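PDB 2FGQ: outer membrane porin protein 32 from Delftia acidovorans, which forms trimeric, anion-selective channels through the bacterial outer membrane and is seen here with malate bound. Local coordinates for residues Asn13-Asn18 with Leu305-Val310. Residues are numbered along the deposited sequence; the frame is centred on the assembly and turned at random.
With CA (calcium ion), chain C.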
ATOM      1  N   ASN A  13     -17.420   4.213  12.307  1.00 10.14           N
ATOM      2  CA  ASN A  13     -18.797   4.376  12.772  1.00 10.00           C
ATOM      3  C   ASN A  13     -19.585   3.072  12.680  1.00 11.29           C
ATOM      4  O   ASN A  13     -19.185   2.111  12.046  1.00 10.42           O
ATOM      5  CB  ASN A  13     -19.546   5.512  12.004  1.00 10.95           C
ATOM      6  CG  ASN A  13     -19.483   5.334  10.480  1.00 10.63           C
ATOM      7  OD1 ASN A  13     -19.921   4.293   9.948  1.00 11.28           O
ATOM      8  ND2 ASN A  13     -18.963   6.347   9.763  1.00 11.77           N
ATOM      9  N   VAL A  14     -20.738   3.075  13.324  1.00 11.39           N
ATOM     10  CA  VAL A  14     -21.815   2.173  12.979  1.00 12.99           C
ATOM     11  C   VAL A  14     -22.803   2.966  12.116  1.00 12.46           C
ATOM     12  O   VAL A  14     -23.044   4.140  12.350  1.00 12.78           O
ATOM     13  CB  VAL A  14     -22.483   1.566  14.236  1.00 14.38           C
ATOM     14  CG1 VAL A  14     -23.686   0.780  13.870  1.00 18.89           C
ATOM     15  CG2 VAL A  14     -21.492   0.681  14.978  1.00 14.91           C
ATOM     16  N   ALA A  15     -23.347   2.295  11.123  1.00 11.95           N
ATOM     17  CA  ALA A  15     -24.277   2.926  10.224  1.00 11.95           C
ATOM     18  C   ALA A  15     -25.409   2.003   9.812  1.00 12.03           C
ATOM     19  O   ALA A  15     -25.292   0.796   9.860  1.00 12.60           O
ATOM     20  CB  ALA A  15     -23.571   3.529   8.988  1.00 12.55           C
ATOM     21  N   TYR A  16     -26.504   2.631   9.405  1.00 13.07           N
ATOM     22  CA  TYR A  16     -27.715   1.966   9.001  1.00 13.57           C
ATOM     23  C   TYR A  16     -28.376   2.762   7.888  1.00 12.93           C
ATOM     24  O   TYR A  16     -28.450   3.990   7.945  1.00 14.02           O
ATOM     25  CB  TYR A  16     -28.650   1.914  10.200  1.00 14.63           C
ATOM     26  CG  TYR A  16     -30.089   1.573   9.908  1.00 17.45           C
ATOM     27  CD1 TYR A  16     -31.006   2.563   9.598  1.00 18.56           C
ATOM     28  CD2 TYR A  16     -30.524   0.265   9.942  1.00 18.38           C
ATOM     29  CE1 TYR A  16     -32.343   2.252   9.342  1.00 19.44           C
ATOM     30  CE2 TYR A  16     -31.863  -0.062   9.700  1.00 18.37           C
ATOM     31  CZ  TYR A  16     -32.747   0.939   9.389  1.00 19.38           C
ATOM     32  OH  TYR A  16     -34.052   0.640   9.116  1.00 25.55           O
ATOM     33  N   VAL A  17     -28.887   2.048   6.902  1.00 12.61           N
ATOM     34  CA  VAL A  17     -29.862   2.603   5.959  1.00 13.10           C
ATOM     35  C   VAL A  17     -31.074   1.663   5.915  1.00 13.94           C
ATOM     36  O   VAL A  17     -30.964   0.453   6.066  1.00 14.73           O
ATOM     37  CB  VAL A  17     -29.323   2.812   4.542  1.00 14.68           C
ATOM     38  CG1 VAL A  17     -28.259   3.928   4.497  1.00 16.21           C
ATOM     39  CG2 VAL A  17     -28.810   1.501   3.957  1.00 14.80           C
ATOM     40  N   ASN A  18     -32.248   2.243   5.738  1.00 13.43           N
ATOM     41  CA  ASN A  18     -33.465   1.429   5.761  1.00 14.95           C
ATOM     42  C   ASN A  18     -33.762   0.682   4.462  1.00 15.58           C
ATOM     43  O   ASN A  18     -34.512  -0.288   4.442  1.00 17.23           O
ATOM     44  CB  ASN A  18     -34.664   2.226   6.296  1.00 14.68           C
ATOM     45  CG  ASN A  18     -35.197   3.305   5.364  1.00 16.00           C
ATOM     46  OD1 ASN A  18     -36.381   3.771   5.528  1.00 23.62           O
ATOM     47  ND2 ASN A  18     -34.417   3.708   4.422  1.00 12.05           N
ATOM     48  N   LEU A 305     -28.006   7.429  -0.051  1.00 12.56           N
ATOM     49  CA  LEU A 305     -27.108   8.018   0.918  1.00 12.67           C
ATOM     50  C   LEU A 305     -25.759   7.282   0.923  1.00 12.15           C
ATOM     51  O   LEU A 305     -25.672   6.067   0.658  1.00 13.98           O
ATOM     52  CB  LEU A 305     -27.730   7.977   2.288  1.00 13.37           C
ATOM     53  CG  LEU A 305     -29.004   8.778   2.486  1.00 13.25           C
ATOM     54  CD1 LEU A 305     -29.713   8.335   3.768  1.00 14.67           C
ATOM     55  CD2 LEU A 305     -28.671  10.257   2.509  1.00 13.08           C
ATOM     56  N   GLN A 306     -24.719   8.001   1.292  1.00 12.42           N
ATOM     57  CA  GLN A 306     -23.358   7.469   1.159  1.00 12.43           C
ATOM     58  C   GLN A 306     -22.811   6.991   2.506  1.00 12.84           C
ATOM     59  O   GLN A 306     -21.957   7.661   3.111  1.00 13.69           O
ATOM     60  CB  GLN A 306     -22.475   8.542   0.555  1.00 13.09           C
ATOM     61  CG  GLN A 306     -22.943   8.920  -0.845  1.00 15.02           C
ATOM     62  CD  GLN A 306     -22.944   7.763  -1.793  1.00 15.84           C
ATOM     63  OE1 GLN A 306     -24.020   7.245  -2.201  1.00 19.67           O
ATOM     64  NE2 GLN A 306     -21.760   7.342  -2.174  1.00 15.25           N
ATOM     65  N   ALA A 307     -23.315   5.846   2.985  1.00 11.90           N
ATOM     66  CA  ALA A 307     -22.835   5.277   4.263  1.00 12.39           C
ATOM     67  C   ALA A 307     -21.590   4.437   3.941  1.00 11.67           C
ATOM     68  O   ALA A 307     -21.708   3.224   3.722  1.00 11.75           O
ATOM     69  CB  ALA A 307     -23.904   4.414   4.944  1.00 12.59           C
ATOM     70  N   LYS A 308     -20.430   5.087   3.845  1.00 11.36           N
ATOM     71  CA  LYS A 308     -19.209   4.448   3.372  1.00 11.47           C
ATOM     72  C   LYS A 308     -18.884   3.267   4.278  1.00 11.10           C
ATOM     73  O   LYS A 308     -18.877   3.404   5.506  1.00 10.92           O
ATOM     74  CB  LYS A 308     -18.049   5.414   3.376  1.00 11.90           C
ATOM     75  CG  LYS A 308     -16.760   4.847   2.834  1.00 13.13           C
ATOM     76  CD  LYS A 308     -15.669   5.935   2.718  1.00 14.59           C
ATOM     77  CE  LYS A 308     -15.727   6.682   1.387  1.00 17.47           C
ATOM     78  NZ  LYS A 308     -14.742   7.790   1.303  1.00 18.18           N
ATOM     79  N   GLY A 309     -18.602   2.134   3.646  1.00 10.69           N
ATOM     80  CA  GLY A 309     -18.277   0.892   4.333  1.00 11.49           C
ATOM     81  C   GLY A 309     -19.484   0.111   4.749  1.00 12.11           C
ATOM     82  O   GLY A 309     -19.323  -0.968   5.321  1.00 11.62           O
ATOM     83  N   VAL A 310     -20.683   0.631   4.486  1.00 11.91           N
ATOM     84  CA  VAL A 310     -21.907  -0.112   4.814  1.00 13.12           C
ATOM     85  C   VAL A 310     -22.770  -0.275   3.576  1.00 12.90           C
ATOM     86  O   VAL A 310     -22.979  -1.391   3.103  1.00 14.20           O
ATOM     87  CB  VAL A 310     -22.681   0.501   6.010  1.00 13.73           C
ATOM     88  CG1 VAL A 310     -23.984  -0.265   6.264  1.00 15.94           C
ATOM     89  CG2 VAL A 310     -21.802   0.450   7.246  1.00 14.35           C
TER
HETATM   90 CA    CA C 501     -18.018  -2.295   6.635  1.00 10.48          CA
HETATM   91  O   HOH W   1     -20.779   4.619   7.257  1.00 12.19           O
HETATM   92  O   HOH W   2     -16.928  -3.259   4.648  1.00 13.53           O
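Ala15 CB meets two methyls of the 305-310 loop, Val310 CG2 at 4.0 Å and Ala307 CB at 4.2 Å, and these buried apolar touches carry the contact. Val17, two residues on along the same face of strand 4-17, adds its CG1 at 4.4 Å from Ala307 CB. Val310 reaches the strand with both branches: CG1, anti to its backbone N (chi1 177°), lies 4.0 Å from Ala15 O, and this same torsion turns CG2, beside the N, onto Ala15 CB.

No direct hydrogen bond joins the segments; a single water does, giving one proton to Asn13 OD1 at 2.8 Å and the other to the carbonyl O of Lys308. Asn13 ND2 is held by Tyr289 OH, which helps fix the turn of the amide, and Lys308 NZ forms a salt bridge with Glu60. The loop makes an inverse gamma turn at Ala307, closed by a weak bond from Lys308 N to Gln306 O, and a firmer hydrogen bond from Val310 N to Ala307 O (2.9 Å).

In this 16-stranded antiparallel porin barrel, Ala15 and Val17 face the loop, whereas Val14 and Tyr16 point away from it and Val14 packs on Ile138 of a neighbouring subunit; the loop therefore lines the inner face of the wall. Gly309 O binds a calcium ion at 2.3 Å. Methyl packing and one water, the directional link, thus join loop to wall, while the strong ionic link is the calcium ion, which joins Gly309 O, Leu29 O and Asp64 of this subunit to Glu158 and Asn136 of a neighbouring subunit.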